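Local coordinates for coelenterazine-binding protein with bound coelenterazine (Renilla muelleri, PDB 2HPS) that binds the luciferin coelenterazine and probably makes it available to luciferase and oxygen only once calcium is bound, at residues R9-H12 / L13-K17; V78-A81 / A82-T86. All blocks are in the same frame, centred on the assembly; numbering follows the deposited sequence.

Contact 1: R9-H12 / L13-K17; sequences RAYH and LRKMK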
ATOM      1  N   ARG A   9      17.671   6.987  -4.184  1.00 12.68           N
ATOM      2  CA  ARG A   9      17.477   5.539  -4.156  1.00 12.22           C
ATOM      3  C   ARG A   9      17.349   5.055  -2.709  1.00 11.71           C
ATOM      4  O   ARG A   9      16.495   4.220  -2.405  1.00 11.15           O
ATOM      5  CB  ARG A   9      18.601   4.798  -4.878  1.00 12.76           C
ATOM      6  CG  ARG A   9      18.350   3.286  -4.902  1.00 14.11           C
ATOM      7  CD  ARG A   9      19.382   2.554  -5.726  1.00 15.50           C
ATOM      8  NE  ARG A   9      19.114   1.112  -5.733  1.00 14.77           N
ATOM      9  CZ  ARG A   9      18.245   0.480  -6.524  1.00 17.33           C
ATOM     10  NH1 ARG A   9      17.519   1.140  -7.430  1.00 16.89           N
ATOM     11  NH2 ARG A   9      18.103  -0.837  -6.408  1.00 15.16           N
ATOM     12  N   ALA A  10      18.185   5.598  -1.822  1.00 11.21           N
ATOM     13  CA  ALA A  10      18.132   5.219  -0.404  1.00 11.01           C
ATOM     14  C   ALA A  10      16.752   5.472   0.174  1.00 10.64           C
ATOM     15  O   ALA A  10      16.176   4.596   0.825  1.00 10.69           O
ATOM     16  CB  ALA A  10      19.200   5.985   0.407  1.00 10.89           C
ATOM     17  N   TYR A  11      16.210   6.662  -0.095  1.00 11.36           N
ATOM     18  CA  TYR A  11      14.918   7.041   0.467  1.00 11.31           C
ATOM     19  C   TYR A  11      13.796   6.168  -0.123  1.00 11.50           C
ATOM     20  O   TYR A  11      12.929   5.685   0.600  1.00 10.58           O
ATOM     21  CB  TYR A  11      14.651   8.538   0.232  1.00 10.96           C
ATOM     22  CG  TYR A  11      13.288   8.958   0.733  1.00 11.56           C
ATOM     23  CD1 TYR A  11      12.981   8.904   2.101  1.00 11.85           C
ATOM     24  CD2 TYR A  11      12.282   9.327  -0.162  1.00 12.04           C
ATOM     25  CE1 TYR A  11      11.706   9.256   2.577  1.00 12.34           C
ATOM     26  CE2 TYR A  11      11.012   9.669   0.298  1.00 11.78           C
ATOM     27  CZ  TYR A  11      10.725   9.628   1.658  1.00 12.45           C
ATOM     28  OH  TYR A  11       9.477   9.983   2.116  1.00 13.74           O
ATOM     29  N   HIS A  12      13.830   5.965  -1.440  1.00 11.15           N
ATOM     30  CA  HIS A  12      12.798   5.138  -2.073  1.00 11.07           C
ATOM     31  C   HIS A  12      12.826   3.714  -1.540  1.00 10.72           C
ATOM     32  O   HIS A  12      11.774   3.154  -1.202  1.00 10.43           O
ATOM     33  CB  HIS A  12      12.907   5.146  -3.595  1.00 11.56           C
ATOM     34  CG  HIS A  12      11.657   4.680  -4.259  1.00 11.87           C
ATOM     35  ND1 HIS A  12      11.376   3.346  -4.461  1.00 12.27           N
ATOM     36  CD2 HIS A  12      10.576   5.369  -4.699  1.00 12.95           C
ATOM     37  CE1 HIS A  12      10.174   3.234  -5.004  1.00 13.00           C
ATOM     38  NE2 HIS A  12       9.676   4.446  -5.175  1.00 13.08           N
ATOM     39  N   LEU A  13      14.025   3.146  -1.392  1.00 10.71           N
ATOM     40  CA  LEU A  13      14.122   1.798  -0.803  1.00 11.13           C
ATOM     41  C   LEU A  13      13.613   1.743   0.628  1.00 11.30           C
ATOM     42  O   LEU A  13      13.060   0.728   1.060  1.00 11.81           O
ATOM     43  CB  LEU A  13      15.573   1.295  -0.840  1.00 10.97           C
ATOM     44  CG  LEU A  13      16.151   0.904  -2.198  1.00 11.68           C
ATOM     45  CD1 LEU A  13      17.674   0.721  -2.079  1.00 13.83           C
ATOM     46  CD2 LEU A  13      15.508  -0.413  -2.668  1.00 13.13           C
ATOM     47  N   ARG A  14      13.877   2.803   1.391  1.00 10.99           N
ATOM     48  CA  ARG A  14      13.378   2.916   2.767  1.00 10.70           C
ATOM     49  C   ARG A  14      11.856   2.888   2.803  1.00 10.38           C
ATOM     50  O   ARG A  14      11.265   2.168   3.615  1.00 10.56           O
ATOM     51  CB  ARG A  14      13.910   4.184   3.428  1.00 10.68           C
ATOM     52  CG  ARG A  14      13.564   4.309   4.917  1.00 11.36           C
ATOM     53  CD  ARG A  14      14.261   5.558   5.514  1.00 11.20           C
ATOM     54  NE  ARG A  14      13.922   5.743   6.921  1.00 11.37           N
ATOM     55  CZ  ARG A  14      14.549   5.164   7.941  1.00 14.25           C
ATOM     56  NH1 ARG A  14      15.565   4.320   7.725  1.00 13.79           N
ATOM     57  NH2 ARG A  14      14.134   5.415   9.194  1.00 14.13           N
ATOM     58  N   LYS A  15      11.229   3.608   1.868  1.00 10.69           N
ATOM     59  CA  LYS A  15       9.792   3.563   1.728  1.00 10.44           C
ATOM     60  C   LYS A  15       9.333   2.142   1.392  1.00 10.83           C
ATOM     61  O   LYS A  15       8.415   1.614   2.022  1.00 10.71           O
ATOM     62  CB  LYS A  15       9.328   4.543   0.659  1.00 10.14           C
ATOM     63  CG  LYS A  15       9.420   6.021   1.086  1.00 11.04           C
ATOM     64  CD  LYS A  15       8.689   6.937   0.118  1.00 11.92           C
ATOM     65  CE  LYS A  15       9.295   6.928  -1.295  1.00 11.80           C
ATOM     66  NZ  LYS A  15       8.555   7.883  -2.246  1.00 11.41           N
HETATM   67  N   MSE A  16       9.990   1.527   0.416  1.00 10.80           N
HETATM   68  CA  MSE A  16       9.560   0.202  -0.046  1.00 11.96           C
HETATM   69  C   MSE A  16       9.758  -0.865   1.037  1.00 11.95           C
HETATM   70  O   MSE A  16       8.944  -1.767   1.184  1.00 11.75           O
HETATM   71  CB  MSE A  16      10.255  -0.195  -1.345  1.00 12.83           C
HETATM   72  CG  MSE A  16       9.947   0.700  -2.530  1.00 13.63           C
HETATM   73 SE   MSE A  16       7.992   0.873  -2.895  1.00 21.82          SE
HETATM   74  CE  MSE A  16       7.726   2.762  -2.204  1.00 14.84           C
ATOM     75  N   LYS A  17      10.837  -0.763   1.806  1.00 11.51           N
ATOM     76  CA  LYS A  17      11.038  -1.703   2.908  1.00 12.02           C
ATOM     77  C   LYS A  17       9.940  -1.579   3.988  1.00 11.58           C
ATOM     78  O   LYS A  17       9.521  -2.568   4.602  1.00 11.73           O
ATOM     79  CB  LYS A  17      12.442  -1.527   3.526  1.00 12.61           C
ATOM     80  CG  LYS A  17      12.805  -2.671   4.488  1.00 12.91           C
ATOM     81  CD  LYS A  17      14.197  -2.539   5.141  1.00 14.78           C
ATOM     82  CE  LYS A  17      14.345  -3.601   6.242  1.00 18.57           C
ATOM     83  NZ  LYS A  17      15.667  -3.462   6.935  1.00 20.64           N
TER
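The ammonium NZ of Lys15 reaches past the rings of Tyr11 and His12 to the backbone oxygens of Gly170 and Phe167, which hold it by hydrogen bonds; Asp166 O adds a weak third. On the way the aliphatic chain passes over one face of the Tyr11 ring in a CH-pi contact, with Lys15 CG 4.2 Å from the ring centroid and 22° off its normal, displaced toward the rim. The bend at chi3 (-63°) turns Lys15 CE back to within 3.6 Å of Tyr11 CE2 and keeps the chain close to the ring. Tyr11 OH is hydrogen-bonded to Asn178 OD1. This is i to i+4 packing on helix 6-21, the entering helix of the first EF-hand, whose backbone ladder includes Met16 N to His12 O at 2.9 Å. Selenomethionine Met16 folds back at chi2 and chi3 beside the His12 ring: CG lies 3.5 Å from His12 CE1, and SE stands obliquely 4.7 Å from the ring centroid. Hydrogen bonds of NE2 with Leu168 O and, probably, of ND1 with Thr86 OG1 hold the imidazole's rotation. On another flank, Leu13 CD1 meets Arg9 CG at 3.9 Å, obliquely to the guanidinium, whose salt bridge runs to Asp87.

Contact 2: V78-A81 / A82-T86; sequences VEEA and AVNAT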
ATOM      1  N   VAL A  78      12.525  -9.226   3.188  1.00 19.36           N
ATOM      2  CA  VAL A  78      11.846  -7.947   2.986  1.00 19.60           C
ATOM      3  C   VAL A  78      12.693  -6.927   2.210  1.00 19.69           C
ATOM      4  O   VAL A  78      12.151  -6.181   1.405  1.00 19.76           O
ATOM      5  CB  VAL A  78      11.286  -7.344   4.301  1.00 19.10           C
ATOM      6  CG1 VAL A  78      10.265  -8.310   4.917  1.00 18.96           C
ATOM      7  CG2 VAL A  78      12.421  -7.005   5.286  1.00 21.88           C
ATOM      8  N   GLU A  79      14.017  -6.909   2.408  1.00 20.58           N
ATOM      9  CA  GLU A  79      14.827  -5.949   1.641  1.00 20.96           C
ATOM     10  C   GLU A  79      14.992  -6.358   0.171  1.00 19.90           C
ATOM     11  O   GLU A  79      15.039  -5.478  -0.698  1.00 19.75           O
ATOM     12  CB  GLU A  79      16.162  -5.558   2.330  1.00 22.05           C
ATOM     13  CG  GLU A  79      17.092  -4.556   1.545  1.00 23.63           C
ATOM     14  CD  GLU A  79      16.526  -3.126   1.268  1.00 31.21           C
ATOM     15  OE1 GLU A  79      17.192  -2.366   0.517  1.00 32.42           O
ATOM     16  OE2 GLU A  79      15.456  -2.728   1.787  1.00 32.59           O
ATOM     17  N   GLU A  80      15.041  -7.664  -0.115  1.00 19.80           N
ATOM     18  CA  GLU A  80      15.079  -8.117  -1.516  1.00 19.60           C
ATOM     19  C   GLU A  80      13.785  -7.721  -2.247  1.00 17.94           C
ATOM     20  O   GLU A  80      13.834  -7.232  -3.385  1.00 17.38           O
ATOM     21  CB  GLU A  80      15.316  -9.622  -1.627  1.00 19.86           C
ATOM     22  CG  GLU A  80      15.499 -10.125  -3.062  1.00 22.17           C
ATOM     23  CD  GLU A  80      15.916 -11.594  -3.138  1.00 22.97           C
ATOM     24  OE1 GLU A  80      16.665 -12.056  -2.249  1.00 27.08           O
ATOM     25  OE2 GLU A  80      15.501 -12.284  -4.088  1.00 27.89           O
ATOM     26  N   ALA A  81      12.645  -7.915  -1.586  1.00 16.91           N
ATOM     27  CA  ALA A  81      11.360  -7.489  -2.148  1.00 16.17           C
ATOM     28  C   ALA A  81      11.303  -5.970  -2.325  1.00 15.82           C
ATOM     29  O   ALA A  81      10.763  -5.480  -3.327  1.00 15.21           O
ATOM     30  CB  ALA A  81      10.204  -7.973  -1.273  1.00 16.02           C
ATOM     31  N   ALA A  82      11.863  -5.231  -1.360  1.00 15.22           N
ATOM     32  CA  ALA A  82      11.945  -3.769  -1.461  1.00 14.99           C
ATOM     33  C   ALA A  82      12.760  -3.322  -2.686  1.00 14.72           C
ATOM     34  O   ALA A  82      12.356  -2.433  -3.424  1.00 14.74           O
ATOM     35  CB  ALA A  82      12.506  -3.149  -0.163  1.00 15.38           C
ATOM     36  N   VAL A  83      13.900  -3.966  -2.919  1.00 14.31           N
ATOM     37  CA  VAL A  83      14.690  -3.672  -4.102  1.00 13.95           C
ATOM     38  C   VAL A  83      13.880  -3.935  -5.389  1.00 14.16           C
ATOM     39  O   VAL A  83      13.906  -3.136  -6.322  1.00 13.68           O
ATOM     40  CB  VAL A  83      16.027  -4.467  -4.092  1.00 14.68           C
ATOM     41  CG1 VAL A  83      16.647  -4.437  -5.448  1.00 13.08           C
ATOM     42  CG2 VAL A  83      17.002  -3.878  -3.023  1.00 15.33           C
ATOM     43  N   ASN A  84      13.163  -5.053  -5.419  1.00 13.99           N
ATOM     44  CA  ASN A  84      12.325  -5.393  -6.576  1.00 13.83           C
ATOM     45  C   ASN A  84      11.245  -4.333  -6.821  1.00 13.78           C
ATOM     46  O   ASN A  84      11.010  -3.946  -7.967  1.00 14.57           O
ATOM     47  CB  ASN A  84      11.699  -6.767  -6.401  1.00 13.88           C
ATOM     48  CG  ASN A  84      12.730  -7.895  -6.465  1.00 14.72           C
ATOM     49  OD1 ASN A  84      13.822  -7.729  -7.020  1.00 18.49           O
ATOM     50  ND2 ASN A  84      12.374  -9.041  -5.913  1.00 16.33           N
ATOM     51  N   ALA A  85      10.640  -3.846  -5.737  1.00 13.73           N
ATOM     52  CA  ALA A  85       9.657  -2.754  -5.803  1.00 13.25           C
ATOM     53  C   ALA A  85      10.261  -1.468  -6.375  1.00 13.33           C
ATOM     54  O   ALA A  85       9.716  -0.856  -7.296  1.00 13.89           O
ATOM     55  CB  ALA A  85       9.054  -2.496  -4.383  1.00 14.08           C
ATOM     56  N   THR A  86      11.396  -1.032  -5.821  1.00 12.10           N
ATOM     57  CA  THR A  86      12.048   0.194  -6.260  1.00 13.46           C
ATOM     58  C   THR A  86      12.476   0.080  -7.720  1.00 14.43           C
ATOM     59  O   THR A  86      12.214   0.985  -8.527  1.00 14.57           O
ATOM     60  CB  THR A  86      13.245   0.508  -5.326  1.00 12.37           C
ATOM     61  OG1 THR A  86      12.715   0.819  -4.022  1.00 11.97           O
ATOM     62  CG2 THR A  86      14.092   1.682  -5.856  1.00 12.99           C
TER
HETATM   63  O   HOH W   1      13.818 -11.643  -6.187  1.00 25.04           O
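Helix 78-91, the exiting helix of the second EF-hand, starts directly after strand 75-77, and its first two turns illustrate how neighbouring side chains of one helix can be joined both directly and through a water. Four regular backbone bonds join the turns, among them Ala85 N to Ala81 O at 2.9 Å. On one flank a water bridges i to i+4: it donates to Glu80 OE2 at 2.8 Å and accepts from Asn84 ND2 at 3.0 Å. Glu80 stretches out fully to meet it, whereas the Asn84 amide stays low beside its own helix, ND2 only 3.4 Å from Glu80 O but too poorly angled to bond there. Asn84 ND2 gives its other bond to Leu68 O. With an alanine in place of Asn84, Leu68 O would probably lose this amide donor and the water bridge to Glu80 would be broken. A different face is formed by Glu79, whose bend at chi2 (63°) turns the carboxylate forward along the helix, over the next turn, with OE2 3.6 Å from Ala82 CB and OE1 3.9 Å from Val83 CG2. Val78 and Ala81 pack on Ile31 of strand 30-32, Ala81 and Asn84 on Ile76 of strand 75-77, while Glu79, Ala81 and Thr86 touch Lys17, Met20 and Leu13, respectively, on helix 6-21.

How the contacts relate
From the N terminus, contact 1 lies within helix 6-21 and is complete before contact 2 begins in helix 78-91. Each is a local i to i+4 arrangement within one helix, so neither closes a loop, and the two are in series, without nesting or crossing. What links them, their centres about 9 Å apart, is a probable hydrogen bond between His12 and Thr86, with packing around it: Leu13 CD2 lies 3.3 Å from Thr86 OG1, and Lys17 N 3.5 Å from Ala82 CB. The entering helix of the first EF-hand is thereby joined to the exiting helix of the second. The side chains of Met16 and Ala85 each lie about 8 Å from the bound c2-hydroxy-coelenterazine.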